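Local coordinates for pili retraction protein PilT (Thermus thermophilus, PDB 5FL3) that binds ADP in a nucleotide pocket and probably hydrolyses ATP to power the retraction of pili, at residues L137-T142 with L238-A243; I166-P171 with D208-G213; G213-R218 with V234-H239; G272-R277 with L289-L294. All blocks are in the same frame, centred on the assembly; numbering follows the deposited sequence.

Contact 1. Residues L137-T142 with L238-A243; sequences LVTGPT and LHTLDA. With ADP (adenosine-5'-diphosphate), chain B.
His-239, whose CA makes a C-H...O contact of 3.4 Å with Gly-140 O, carries Thr-240 CG2 over one face of its imidazole, 3.9 Å above the plane and offset toward the rim. The flat peptide carbonyl of Thr-240 is met by Thr-139 OG1 at 2.7 Å, the hydroxyl donating from a position tilted 31° out of the carbonyl plane. A chi1 of 81° sets that OG1 between its own backbone N and carbonyl carbon, turned to Thr-240, and Ser-275 OG is a second hydrogen-bond partner. A valine in place of Thr-139 would probably leave Thr-240 O without its side-chain donor and Ser-275 OG without its mate. Alongside, Gly-140 N donates to Leu-238 O (3.1 Å, 146° at the hydrogen). Gly-140 takes backbone angles that would press a CB onto the carbonyl oxygen of Thr-139. Beyond it, Pro-141 CD lies across Leu-241 CD1 at 4.0 Å. Gly-140 O and, weakly, Pro-141 O also receive Lys-146 NZ, and Pro-141 and Thr-142 line the ADP pocket. A strand passing through a glycine into a phosphate-wrapping loop is consistent with the start of a P-loop (Walker A motif), whose following residues bind ADP here.

Contact 2. Residues I166-P171 with D208-G213; sequences ITIEDP and DVIMVG
Met-211 pairs with Thr-167 across two neighbouring parallel strands, their side chains meeting at a slant, and following the methionine outward from its backbone traces the contact. Its CB rests against Thr-167 CB and CG2, each at 4.0 Å. CG stands anti to the backbone N (chi1 -166°) and lies near Leu-235 O of the next strand; from there the chain bends at both following torsions, through SD. This curl brings CE back over strand 166-169, where it lies 3.9 Å from Thr-167 CB and also 3.9 Å from Glu-169 CD, crossing the glutamate at about a right angle. Leu-150 and Ile-154 of helix 146-160 cover the methionine from outside the pair.

Beneath these side chains the strands run only 5° from parallel. Ile-166 N donates to Val-209 O and Ile-168 N to Met-211 O (2.7 Å), while Ile-166 O and Ile-168 O receive Met-211 N and Gly-213 N (both 2.8 Å). Ile-166, Ile-168, Ile-210 and Val-212 line the other face, where helix 195-202 packs through Phe-195 and Leu-199.

Thr-167 OG1 donates to Glu-169 OE2 at 2.7 Å, meeting the carboxylate on its anti side, 29° out of plane; Gln-185 NE2 shares the same oxygen. With alanine at Glu-169, the Thr-167 hydroxyl and the Gln-185 amide would probably lose this acceptor, and one side of the Met-211 methyl its cover. Two donors thus hold a buried carboxylate oxygen, which limits the turning of the group, while the methionine methyl packs against CG and the carboxylate end.

Contact 3. Residues G213-R218 with V234-H239; sequences GEMRDR and VLSTLH
Thr-237 OG1 donates to Gly-213 O at 2.6 Å, reaching it in the carbonyl plane on a lone pair. With chi1 at 74° the hydroxyl is held between the threonine's own backbone N and carbonyl carbon, and its CG2 lies against the same Gly-213 oxygen. Glu-214 adds its CB, 3.6 Å from Thr-237 OG1, before the rest of its chain leads away. Met-215 reaches across to both Ser-236 and Leu-238. It runs extended from CB and then bends at its last torsion (chi3 -44°), so that the chain first passes over Ser-236, SD lying 3.8 Å from Ser-236 CB, and ends with CE 4.2 Å from Leu-238 CD1. The leucine branch also touches Met-215 O. Ser-236 OG, anti to its backbone N (chi1 -159°), is hydrogen-bonded to Val-212 O and lies beside Met-215 CG. A loop without regular structure is thereby fastened to a strand by one hydroxyl and one thioether side chain. This loop is the first connection of a beta-alpha-beta crossover, from strand 209-212 through helix 218-230 to the parallel strand 233-238. Met-215 packs on Val-221 and Ala-224 of that helix and on Leu-137 of strand 134-139, while Thr-237, near Lys-146 of the ADP site, leans on Leu-150 of helix 146-160.

Contact 4. Residues G272-R277 with L289-L294; sequences GILSQR and LALEIL
The beta hairpin at one margin of the mixed sheet pairs Ile-273, Ser-275 and Arg-277 with Leu-294, Glu-292 and Ala-290, its strands running 167° apart. Each is an antiparallel hydrogen-bonded pair, bonded both ways: Ile-273 N gives to Leu-294 O at 2.8 Å and Arg-277 O takes Ala-290 N at 2.8 Å, while the middle pair binds at 3.0 Å from Glu-292 N to Ser-275 O.

Leu-274 opposite Ile-293 and Gln-276 opposite Leu-291 are non-hydrogen-bonded pairs sharing a face. Leu-274 CD2 lies alongside Ile-293 CG1 (3.6 Å) and meets Leu-291 CD1 (3.7 Å), a branch that Leu-291 brings inward, its CG opposite its backbone N (chi1 174°). Leu-289 CD1 lies across the aliphatic start of Gln-276, 3.5 Å from its CB, and Leu-289 itself also touches the bound ADP. Helix 122-130 covers Leu-274 and Ile-293.

On the reverse face, Ile-273 CD1 and Leu-294 CD2 lie side by side at 3.9 Å against helix 243-251. The buried Glu-292 carboxylate is satisfied by two backbone amides, OE1 by Phe-328 N and OE2 by Ala-243 N, the latter at the start of that helix. A hairpin whose first strand continues the parallel sheet and whose second turns back as its antiparallel edge, with helices on both faces, is consistent with the RecA-like core of secretion ATPases in the P-loop superfamily.

How the contacts relate
From the N terminus, strand 134-139 opens contact 1, which closes its loop only at 238-243, with 95 residues in between. Contact 2, joining 166-171 to 208-213, lies within that span; contact 3 starts within it, at the shared Gly-213, and ends on the same stretch as contact 1, sharing Leu-238 and His-239. Contact 4 follows in series as a hairpin. Strand 134-139 stands between strands 233-238 and 270-280, Val-138 N meeting Ser-236 O at 2.8 Å and Leu-137 O meeting Leu-274 N at 2.7 Å. One sheet therefore carries all four, although contacts 2 and 4 have centres about 20 Å apart.

Contact 1. Residues L137-T142 with L238-A243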
loop_
_atom_site.group_PDB
_atom_site.type_symbol
_atom_site.label_atom_id
_atom_site.label_comp_id
_atom_site.label_asym_id
_atom_site.label_seq_id
_atom_site.Cartn_x
_atom_site.Cartn_y
_atom_site.Cartn_z
ATOM N N LEU A 137 11.053 1.253 -1.467
ATOM C CA LEU A 137 10.141 1.298 -0.316
ATOM C C LEU A 137 9.022 2.312 -0.505
ATOM O O LEU A 137 9.277 3.497 -0.730
ATOM C CB LEU A 137 10.901 1.634 0.967
ATOM C CG LEU A 137 11.827 0.531 1.448
ATOM C CD1 LEU A 137 12.571 1.000 2.694
ATOM C CD2 LEU A 137 11.020 -0.758 1.708
ATOM N N VAL A 138 7.788 1.842 -0.410
ATOM C CA VAL A 138 6.626 2.719 -0.437
ATOM C C VAL A 138 6.057 2.823 0.987
ATOM O O VAL A 138 5.579 1.828 1.526
ATOM C CB VAL A 138 5.555 2.186 -1.402
ATOM C CG1 VAL A 138 4.373 3.154 -1.466
ATOM C CG2 VAL A 138 6.141 1.964 -2.763
ATOM N N THR A 139 6.121 3.998 1.609
ATOM C CA THR A 139 5.794 4.095 3.043
ATOM C C THR A 139 4.624 5.032 3.357
ATOM O O THR A 139 4.240 5.880 2.541
ATOM C CB THR A 139 7.000 4.572 3.878
ATOM O OG1 THR A 139 7.120 5.999 3.781
ATOM C CG2 THR A 139 8.286 3.930 3.393
ATOM N N GLY A 140 4.079 4.888 4.562
ATOM C CA GLY A 140 2.919 5.656 4.970
ATOM C C GLY A 140 1.997 4.812 5.841
ATOM O O GLY A 140 2.110 3.583 5.870
ATOM N N PRO A 141 1.081 5.456 6.580
ATOM C CA PRO A 141 0.204 4.641 7.428
ATOM C C PRO A 141 -0.921 4.002 6.610
ATOM O O PRO A 141 -1.093 4.375 5.454
ATOM C CB PRO A 141 -0.335 5.659 8.438
ATOM C CG PRO A 141 -0.353 6.956 7.669
ATOM C CD PRO A 141 0.828 6.905 6.728
ATOM N N THR A 142 -1.656 3.057 7.189
ATOM C CA THR A 142 -2.830 2.482 6.524
ATOM C C THR A 142 -3.645 3.529 5.801
ATOM O O THR A 142 -3.939 4.570 6.367
ATOM C CB THR A 142 -3.766 1.784 7.508
ATOM O OG1 THR A 142 -3.090 0.671 8.090
ATOM C CG2 THR A 142 -5.017 1.294 6.786
ATOM N N LEU A 238 6.727 0.312 4.561
ATOM C CA LEU A 238 6.859 0.504 5.993
ATOM C C LEU A 238 5.772 1.532 6.369
ATOM O O LEU A 238 5.186 2.160 5.490
ATOM C CB LEU A 238 8.286 0.953 6.342
ATOM C CG LEU A 238 8.889 0.760 7.739
ATOM C CD1 LEU A 238 8.873 -0.693 8.198
ATOM C CD2 LEU A 238 10.306 1.300 7.769
ATOM N N HIS A 239 5.490 1.684 7.658
ATOM C CA HIS A 239 4.421 2.557 8.142
ATOM C C HIS A 239 4.839 4.015 8.290
ATOM O O HIS A 239 4.012 4.876 8.611
ATOM C CB HIS A 239 3.964 2.061 9.493
ATOM C CG HIS A 239 5.088 1.964 10.480
ATOM N ND1 HIS A 239 5.974 0.903 10.498
ATOM C CD2 HIS A 239 5.506 2.818 11.446
ATOM C CE1 HIS A 239 6.866 1.095 11.452
ATOM N NE2 HIS A 239 6.605 2.250 12.042
ATOM N N THR A 240 6.123 4.275 8.070
ATOM C CA THR A 240 6.739 5.563 8.388
ATOM C C THR A 240 6.385 6.716 7.451
ATOM O O THR A 240 6.157 6.520 6.262
ATOM C CB THR A 240 8.246 5.415 8.410
ATOM O OG1 THR A 240 8.637 4.633 7.279
ATOM C CG2 THR A 240 8.661 4.701 9.679
ATOM N N LEU A 241 6.385 7.924 8.006
ATOM C CA LEU A 241 5.736 9.085 7.390
ATOM C C LEU A 241 6.544 9.704 6.263
ATOM O O LEU A 241 5.964 10.224 5.304
ATOM C CB LEU A 241 5.441 10.162 8.443
ATOM C CG LEU A 241 4.459 9.872 9.580
ATOM C CD1 LEU A 241 3.170 9.284 9.011
ATOM C CD2 LEU A 241 5.084 8.974 10.695
ATOM N N ASP A 242 7.869 9.669 6.374
ATOM C CA ASP A 242 8.724 10.236 5.325
ATOM C C ASP A 242 10.033 9.481 5.214
ATOM O O ASP A 242 10.224 8.472 5.886
ATOM C CB ASP A 242 9.000 11.725 5.585
ATOM C CG ASP A 242 9.469 12.004 7.009
ATOM O OD1 ASP A 242 9.945 11.076 7.714
ATOM O OD2 ASP A 242 9.352 13.176 7.428
ATOM N N ALA A 243 10.941 9.983 4.384
ATOM C CA ALA A 243 12.212 9.304 4.151
ATOM C C ALA A 243 13.080 9.271 5.409
ATOM O O ALA A 243 13.580 8.220 5.799
ATOM C CB ALA A 243 12.956 9.962 3.007
HETATM P PB ADP B . -2.566 1.352 1.898
HETATM O O1B ADP B . -3.492 0.932 3.031
HETATM O O2B ADP B . -1.564 2.418 2.287
HETATM O O3B ADP B . -1.945 0.205 1.135
HETATM P PA ADP B . -4.414 1.460 -0.350
HETATM O O1A ADP B . -5.178 0.285 0.238
HETATM O O2A ADP B . -3.657 1.323 -1.666
HETATM O O3A ADP B . -3.496 2.110 0.820
HETATM O "O5'" ADP B . -5.433 2.689 -0.562
HETATM C "C5'" ADP B . -6.567 2.928 0.275
HETATM C "C4'" ADP B . -7.614 3.635 -0.590
HETATM O "O4'" ADP B . -7.040 4.792 -1.209
HETATM C "C3'" ADP B . -8.149 2.743 -1.702
HETATM O "O3'" ADP B . -9.573 2.808 -1.621
HETATM C "C2'" ADP B . -7.623 3.347 -3.002
HETATM O "O2'" ADP B . -8.597 3.360 -4.049
HETATM C "C1'" ADP B . -7.246 4.775 -2.631
HETATM N N9 ADP B . -6.013 5.247 -3.330
HETATM C C8 ADP B . -4.875 4.536 -3.492
HETATM N N7 ADP B . -3.925 5.243 -4.161
HETATM C C5 ADP B . -4.461 6.449 -4.448
HETATM C C6 ADP B . -4.005 7.679 -5.140
HETATM N N6 ADP B . -2.757 7.740 -5.654
HETATM N N1 ADP B . -4.882 8.729 -5.220
HETATM C C2 ADP B . -6.126 8.668 -4.699
HETATM N N3 ADP B . -6.604 7.582 -4.055
HETATM C C4 ADP B . -5.839 6.458 -3.901
#

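Contact 2. Residues I166-P171 with D208-G213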
loop_
_atom_site.group_PDB
_atom_site.type_symbol
_atom_site.label_atom_id
_atom_site.label_comp_id
_atom_site.label_asym_id
_atom_site.label_seq_id
_atom_site.Cartn_x
_atom_site.Cartn_y
_atom_site.Cartn_z
ATOM N N ILE A 166 7.479 -12.294 -7.837
ATOM C CA ILE A 166 6.898 -13.043 -6.727
ATOM C C ILE A 166 6.492 -12.092 -5.612
ATOM O O ILE A 166 7.323 -11.374 -5.048
ATOM C CB ILE A 166 7.880 -14.093 -6.184
ATOM C CG1 ILE A 166 8.410 -14.957 -7.342
ATOM C CG2 ILE A 166 7.226 -14.943 -5.087
ATOM C CD1 ILE A 166 9.430 -15.998 -6.909
ATOM N N THR A 167 5.205 -12.074 -5.310
ATOM C CA THR A 167 4.684 -11.172 -4.298
ATOM C C THR A 167 4.219 -11.977 -3.084
ATOM O O THR A 167 3.734 -13.093 -3.233
ATOM C CB THR A 167 3.522 -10.280 -4.863
ATOM O OG1 THR A 167 2.281 -10.992 -4.848
ATOM C CG2 THR A 167 3.823 -9.847 -6.281
ATOM N N ILE A 168 4.412 -11.422 -1.884
ATOM C CA ILE A 168 3.957 -12.051 -0.640
ATOM C C ILE A 168 3.102 -11.038 0.113
ATOM O O ILE A 168 3.581 -9.982 0.529
ATOM C CB ILE A 168 5.124 -12.549 0.238
ATOM C CG1 ILE A 168 5.805 -13.762 -0.417
ATOM C CG2 ILE A 168 4.605 -13.016 1.579
ATOM C CD1 ILE A 168 6.863 -13.423 -1.376
ATOM N N GLU A 169 1.824 -11.363 0.256
ATOM C CA GLU A 169 0.800 -10.359 0.543
ATOM C C GLU A 169 -0.089 -10.799 1.667
ATOM O O GLU A 169 -0.373 -11.996 1.817
ATOM C CB GLU A 169 -0.064 -10.069 -0.701
ATOM C CG GLU A 169 0.714 -9.396 -1.821
ATOM C CD GLU A 169 -0.117 -9.096 -3.038
ATOM O OE1 GLU A 169 -0.882 -8.103 -2.998
ATOM O OE2 GLU A 169 0.014 -9.850 -4.035
ATOM N N ASP A 170 -0.537 -9.811 2.439
ATOM C CA ASP A 170 -1.404 -10.062 3.573
ATOM C C ASP A 170 -2.395 -8.917 3.777
ATOM O O ASP A 170 -2.122 -7.990 4.551
ATOM C CB ASP A 170 -0.569 -10.271 4.838
ATOM C CG ASP A 170 -1.410 -10.665 6.028
ATOM O OD1 ASP A 170 -2.598 -10.998 5.832
ATOM O OD2 ASP A 170 -0.879 -10.670 7.155
ATOM N N PRO A 171 -3.538 -8.970 3.067
ATOM C CA PRO A 171 -3.921 -9.978 2.056
ATOM C C PRO A 171 -3.582 -9.519 0.615
ATOM O O PRO A 171 -3.021 -8.435 0.441
ATOM C CB PRO A 171 -5.439 -10.068 2.235
ATOM C CG PRO A 171 -5.814 -8.610 2.524
ATOM C CD PRO A 171 -4.609 -7.971 3.249
ATOM N N ASP A 208 13.025 -12.477 -10.368
ATOM C CA ASP A 208 13.690 -11.205 -10.676
ATOM C C ASP A 208 13.199 -10.106 -9.736
ATOM O O ASP A 208 13.973 -9.236 -9.307
ATOM C CB ASP A 208 13.440 -10.772 -12.121
ATOM C CG ASP A 208 13.851 -11.824 -13.120
ATOM O OD1 ASP A 208 15.077 -12.010 -13.301
ATOM O OD2 ASP A 208 12.949 -12.461 -13.710
ATOM N N VAL A 209 11.896 -10.142 -9.441
ATOM C CA VAL A 209 11.270 -9.117 -8.625
ATOM C C VAL A 209 10.557 -9.781 -7.483
ATOM O O VAL A 209 9.760 -10.706 -7.703
ATOM C CB VAL A 209 10.267 -8.258 -9.430
ATOM C CG1 VAL A 209 9.741 -7.110 -8.569
ATOM C CG2 VAL A 209 10.931 -7.723 -10.704
ATOM N N ILE A 210 10.859 -9.332 -6.264
ATOM C CA ILE A 210 10.147 -9.809 -5.089
ATOM C C ILE A 210 9.431 -8.659 -4.374
ATOM O O ILE A 210 10.026 -7.650 -4.013
ATOM C CB ILE A 210 11.090 -10.515 -4.086
ATOM C CG1 ILE A 210 11.896 -11.621 -4.772
ATOM C CG2 ILE A 210 10.293 -11.054 -2.874
ATOM C CD1 ILE A 210 12.978 -12.224 -3.879
ATOM N N MET A 211 8.135 -8.823 -4.175
ATOM C CA MET A 211 7.375 -7.848 -3.418
ATOM C C MET A 211 6.968 -8.452 -2.086
ATOM O O MET A 211 6.302 -9.481 -2.041
ATOM C CB MET A 211 6.152 -7.385 -4.204
ATOM C CG MET A 211 5.509 -6.142 -3.630
ATOM S SD MET A 211 4.147 -6.497 -2.513
ATOM C CE MET A 211 2.812 -6.602 -3.701
ATOM N N VAL A 212 7.415 -7.822 -1.009
ATOM C CA VAL A 212 7.044 -8.197 0.342
ATOM C C VAL A 212 6.105 -7.138 0.876
ATOM O O VAL A 212 6.559 -6.032 1.165
ATOM C CB VAL A 212 8.262 -8.269 1.270
ATOM C CG1 VAL A 212 7.930 -9.083 2.501
ATOM C CG2 VAL A 212 9.459 -8.829 0.540
ATOM N N GLY A 213 4.819 -7.471 1.010
ATOM C CA GLY A 213 3.777 -6.505 1.356
ATOM C C GLY A 213 4.111 -5.564 2.502
ATOM O O GLY A 213 3.821 -4.370 2.443
#

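Contact 3. Residues G213-R218 with V234-H239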
loop_
_atom_site.group_PDB
_atom_site.type_symbol
_atom_site.label_atom_id
_atom_site.label_comp_id
_atom_site.label_asym_id
_atom_site.label_seq_id
_atom_site.Cartn_x
_atom_site.Cartn_y
_atom_site.Cartn_z
ATOM N N GLY A 213 4.819 -7.471 1.010
ATOM C CA GLY A 213 3.777 -6.505 1.356
ATOM C C GLY A 213 4.111 -5.564 2.502
ATOM O O GLY A 213 3.821 -4.370 2.443
ATOM N N GLU A 214 4.726 -6.101 3.552
ATOM C CA GLU A 214 5.216 -5.275 4.648
ATOM C C GLU A 214 6.282 -6.006 5.436
ATOM O O GLU A 214 6.381 -7.227 5.360
ATOM C CB GLU A 214 4.072 -4.846 5.565
ATOM C CG GLU A 214 3.057 -5.903 5.802
ATOM C CD GLU A 214 1.770 -5.381 6.418
ATOM O OE1 GLU A 214 1.846 -4.669 7.443
ATOM O OE2 GLU A 214 0.688 -5.713 5.876
ATOM N N MET A 215 7.100 -5.232 6.151
ATOM C CA MET A 215 8.211 -5.746 6.953
ATOM C C MET A 215 7.989 -5.408 8.427
ATOM O O MET A 215 7.937 -4.243 8.804
ATOM C CB MET A 215 9.539 -5.160 6.482
ATOM C CG MET A 215 9.798 -5.316 4.995
ATOM S SD MET A 215 11.259 -4.403 4.404
ATOM C CE MET A 215 11.054 -2.829 5.252
ATOM N N ARG A 216 7.863 -6.421 9.264
ATOM C CA ARG A 216 7.468 -6.203 10.654
ATOM C C ARG A 216 8.573 -6.693 11.602
ATOM O O ARG A 216 8.774 -6.167 12.686
ATOM C CB ARG A 216 6.124 -6.904 10.921
ATOM C CG ARG A 216 5.193 -6.888 9.683
ATOM C CD ARG A 216 3.919 -7.732 9.833
ATOM N NE ARG A 216 2.884 -7.033 10.589
ATOM C CZ ARG A 216 2.340 -7.496 11.712
ATOM N NH1 ARG A 216 2.731 -8.676 12.197
ATOM N NH2 ARG A 216 1.405 -6.787 12.353
ATOM N N ASP A 217 9.304 -7.695 11.139
ATOM C CA ASP A 217 10.438 -8.268 11.839
ATOM C C ASP A 217 11.740 -7.559 11.535
ATOM O O ASP A 217 11.870 -6.911 10.505
ATOM C CB ASP A 217 10.596 -9.729 11.435
ATOM C CG ASP A 217 9.516 -10.580 11.981
ATOM O OD1 ASP A 217 9.184 -10.383 13.163
ATOM O OD2 ASP A 217 8.995 -11.446 11.244
ATOM N N ARG A 218 12.719 -7.726 12.405
ATOM C CA ARG A 218 14.090 -7.453 12.021
ATOM C C ARG A 218 14.504 -8.513 10.989
ATOM O O ARG A 218 15.259 -8.239 10.037
ATOM C CB ARG A 218 14.999 -7.478 13.243
ATOM C CG ARG A 218 16.452 -7.633 12.929
ATOM C CD ARG A 218 17.112 -8.558 13.924
ATOM N NE ARG A 218 18.558 -8.510 13.760
ATOM C CZ ARG A 218 19.214 -9.218 12.848
ATOM N NH1 ARG A 218 18.528 -10.033 12.049
ATOM N NH2 ARG A 218 20.541 -9.119 12.741
ATOM N N VAL A 234 13.603 -5.622 -5.106
ATOM C CA VAL A 234 12.707 -5.854 -3.984
ATOM C C VAL A 234 11.798 -4.644 -3.735
ATOM O O VAL A 234 12.263 -3.500 -3.613
ATOM C CB VAL A 234 13.512 -6.195 -2.684
ATOM C CG1 VAL A 234 12.580 -6.516 -1.540
ATOM C CG2 VAL A 234 14.431 -7.377 -2.926
ATOM N N LEU A 235 10.497 -4.901 -3.668
ATOM C CA LEU A 235 9.532 -3.863 -3.308
ATOM C C LEU A 235 8.938 -4.149 -1.925
ATOM O O LEU A 235 8.575 -5.282 -1.624
ATOM C CB LEU A 235 8.408 -3.769 -4.345
ATOM C CG LEU A 235 8.741 -3.956 -5.826
ATOM C CD1 LEU A 235 7.506 -3.674 -6.637
ATOM C CD2 LEU A 235 9.861 -3.058 -6.265
ATOM N N SER A 236 8.839 -3.129 -1.086
ATOM C CA SER A 236 8.195 -3.314 0.206
ATOM C C SER A 236 7.658 -2.009 0.754
ATOM O O SER A 236 7.802 -0.946 0.144
ATOM C CB SER A 236 9.148 -3.945 1.219
ATOM O OG SER A 236 8.416 -4.546 2.265
ATOM N N THR A 237 7.018 -2.109 1.910
ATOM C CA THR A 237 6.400 -0.961 2.562
ATOM C C THR A 237 6.765 -0.894 4.020
ATOM O O THR A 237 7.048 -1.901 4.653
ATOM C CB THR A 237 4.876 -1.013 2.487
ATOM O OG1 THR A 237 4.403 -2.003 3.412
ATOM C CG2 THR A 237 4.429 -1.371 1.074
ATOM N N LEU A 238 6.727 0.312 4.561
ATOM C CA LEU A 238 6.859 0.504 5.993
ATOM C C LEU A 238 5.772 1.532 6.369
ATOM O O LEU A 238 5.186 2.160 5.490
ATOM C CB LEU A 238 8.286 0.953 6.342
ATOM C CG LEU A 238 8.889 0.760 7.739
ATOM C CD1 LEU A 238 8.873 -0.693 8.198
ATOM C CD2 LEU A 238 10.306 1.300 7.769
ATOM N N HIS A 239 5.490 1.684 7.658
ATOM C CA HIS A 239 4.421 2.557 8.142
ATOM C C HIS A 239 4.839 4.015 8.290
ATOM O O HIS A 239 4.012 4.876 8.611
ATOM C CB HIS A 239 3.964 2.061 9.493
ATOM C CG HIS A 239 5.088 1.964 10.480
ATOM N ND1 HIS A 239 5.974 0.903 10.498
ATOM C CD2 HIS A 239 5.506 2.818 11.446
ATOM C CE1 HIS A 239 6.866 1.095 11.452
ATOM N NE2 HIS A 239 6.605 2.250 12.042
#

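Contact 4. Residues G272-R277 with L289-L294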
loop_
_atom_site.group_PDB
_atom_site.type_symbol
_atom_site.label_atom_id
_atom_site.label_comp_id
_atom_site.label_asym_id
_atom_site.label_seq_id
_atom_site.Cartn_x
_atom_site.Cartn_y
_atom_site.Cartn_z
ATOM N N GLY A 272 15.162 3.898 -3.841
ATOM C CA GLY A 272 14.194 4.967 -3.716
ATOM C C GLY A 272 13.245 4.718 -2.557
ATOM O O GLY A 272 12.986 3.565 -2.177
ATOM N N ILE A 273 12.762 5.804 -1.959
ATOM C CA ILE A 273 11.670 5.735 -0.999
ATOM C C ILE A 273 10.544 6.655 -1.466
ATOM O O ILE A 273 10.777 7.816 -1.808
ATOM C CB ILE A 273 12.117 6.141 0.410
ATOM C CG1 ILE A 273 13.371 5.370 0.824
ATOM C CG2 ILE A 273 10.978 5.953 1.413
ATOM C CD1 ILE A 273 14.009 5.918 2.075
ATOM N N LEU A 274 9.330 6.120 -1.493
ATOM C CA LEU A 274 8.152 6.884 -1.844
ATOM C C LEU A 274 7.194 6.978 -0.665
ATOM O O LEU A 274 6.395 6.074 -0.440
ATOM C CB LEU A 274 7.452 6.244 -3.036
ATOM C CG LEU A 274 8.239 6.295 -4.345
ATOM C CD1 LEU A 274 7.849 5.176 -5.287
ATOM C CD2 LEU A 274 7.987 7.632 -4.997
ATOM N N SER A 275 7.271 8.069 0.091
ATOM C CA SER A 275 6.400 8.238 1.249
ATOM C C SER A 275 5.129 8.950 0.840
ATOM O O SER A 275 5.166 9.939 0.138
ATOM C CB SER A 275 7.114 8.995 2.356
ATOM O OG SER A 275 8.206 8.241 2.842
ATOM N N GLN A 276 3.993 8.418 1.266
ATOM C CA GLN A 276 2.725 8.850 0.725
ATOM C C GLN A 276 1.745 9.269 1.802
ATOM O O GLN A 276 1.744 8.727 2.902
ATOM C CB GLN A 276 2.118 7.734 -0.120
ATOM C CG GLN A 276 2.943 7.428 -1.346
ATOM C CD GLN A 276 2.290 6.422 -2.250
ATOM O OE1 GLN A 276 1.133 6.040 -2.056
ATOM N NE2 GLN A 276 3.021 5.984 -3.243
ATOM N N ARG A 277 0.916 10.247 1.456
ATOM C CA ARG A 277 -0.194 10.679 2.284
ATOM C C ARG A 277 -1.339 10.985 1.322
ATOM O O ARG A 277 -1.106 11.555 0.270
ATOM C CB ARG A 277 0.204 11.898 3.126
ATOM C CG ARG A 277 -0.658 12.182 4.331
ATOM C CD ARG A 277 -0.029 11.610 5.615
ATOM N NE ARG A 277 1.445 11.651 5.646
ATOM C CZ ARG A 277 2.189 12.714 5.979
ATOM N NH1 ARG A 277 1.627 13.886 6.284
ATOM N NH2 ARG A 277 3.515 12.605 5.987
ATOM N N LEU A 289 -2.798 12.571 -3.936
ATOM C CA LEU A 289 -1.600 12.035 -3.318
ATOM C C LEU A 289 -0.554 13.116 -3.049
ATOM O O LEU A 289 -0.145 13.860 -3.946
ATOM C CB LEU A 289 -1.004 10.922 -4.191
ATOM C CG LEU A 289 0.287 10.233 -3.717
ATOM C CD1 LEU A 289 0.122 9.587 -2.354
ATOM C CD2 LEU A 289 0.741 9.187 -4.727
ATOM N N ALA A 290 -0.146 13.200 -1.793
ATOM C CA ALA A 290 1.019 13.963 -1.395
ATOM C C ALA A 290 2.169 12.980 -1.351
ATOM O O ALA A 290 2.073 11.958 -0.672
ATOM C CB ALA A 290 0.812 14.620 -0.049
ATOM N N LEU A 291 3.255 13.290 -2.054
ATOM C CA LEU A 291 4.306 12.312 -2.296
ATOM C C LEU A 291 5.696 12.915 -2.133
ATOM O O LEU A 291 6.008 13.968 -2.718
ATOM C CB LEU A 291 4.135 11.717 -3.692
ATOM C CG LEU A 291 5.237 10.788 -4.164
ATOM C CD1 LEU A 291 5.339 9.581 -3.235
ATOM C CD2 LEU A 291 4.976 10.344 -5.585
ATOM N N GLU A 292 6.501 12.266 -1.291
ATOM C CA GLU A 292 7.910 12.618 -1.114
ATOM C C GLU A 292 8.786 11.526 -1.732
ATOM O O GLU A 292 8.569 10.341 -1.468
ATOM C CB GLU A 292 8.242 12.798 0.358
ATOM C CG GLU A 292 9.695 13.023 0.652
ATOM C CD GLU A 292 9.900 13.363 2.113
ATOM O OE1 GLU A 292 9.245 14.317 2.573
ATOM O OE2 GLU A 292 10.697 12.690 2.808
ATOM N N ILE A 293 9.770 11.931 -2.540
ATOM C CA ILE A 293 10.657 10.998 -3.241
ATOM C C ILE A 293 12.116 11.159 -2.845
ATOM O O ILE A 293 12.718 12.205 -3.088
ATOM C CB ILE A 293 10.548 11.170 -4.764
ATOM C CG1 ILE A 293 9.080 11.096 -5.190
ATOM C CG2 ILE A 293 11.368 10.142 -5.507
ATOM C CD1 ILE A 293 8.848 11.360 -6.650
ATOM N N LEU A 294 12.680 10.118 -2.228
ATOM C CA LEU A 294 14.125 10.022 -2.053
ATOM C C LEU A 294 14.699 9.034 -3.051
ATOM O O LEU A 294 14.352 7.860 -3.030
ATOM C CB LEU A 294 14.484 9.599 -0.630
ATOM C CG LEU A 294 15.964 9.288 -0.401
ATOM C CD1 LEU A 294 16.803 10.456 -0.863
ATOM C CD2 LEU A 294 16.259 8.993 1.052
#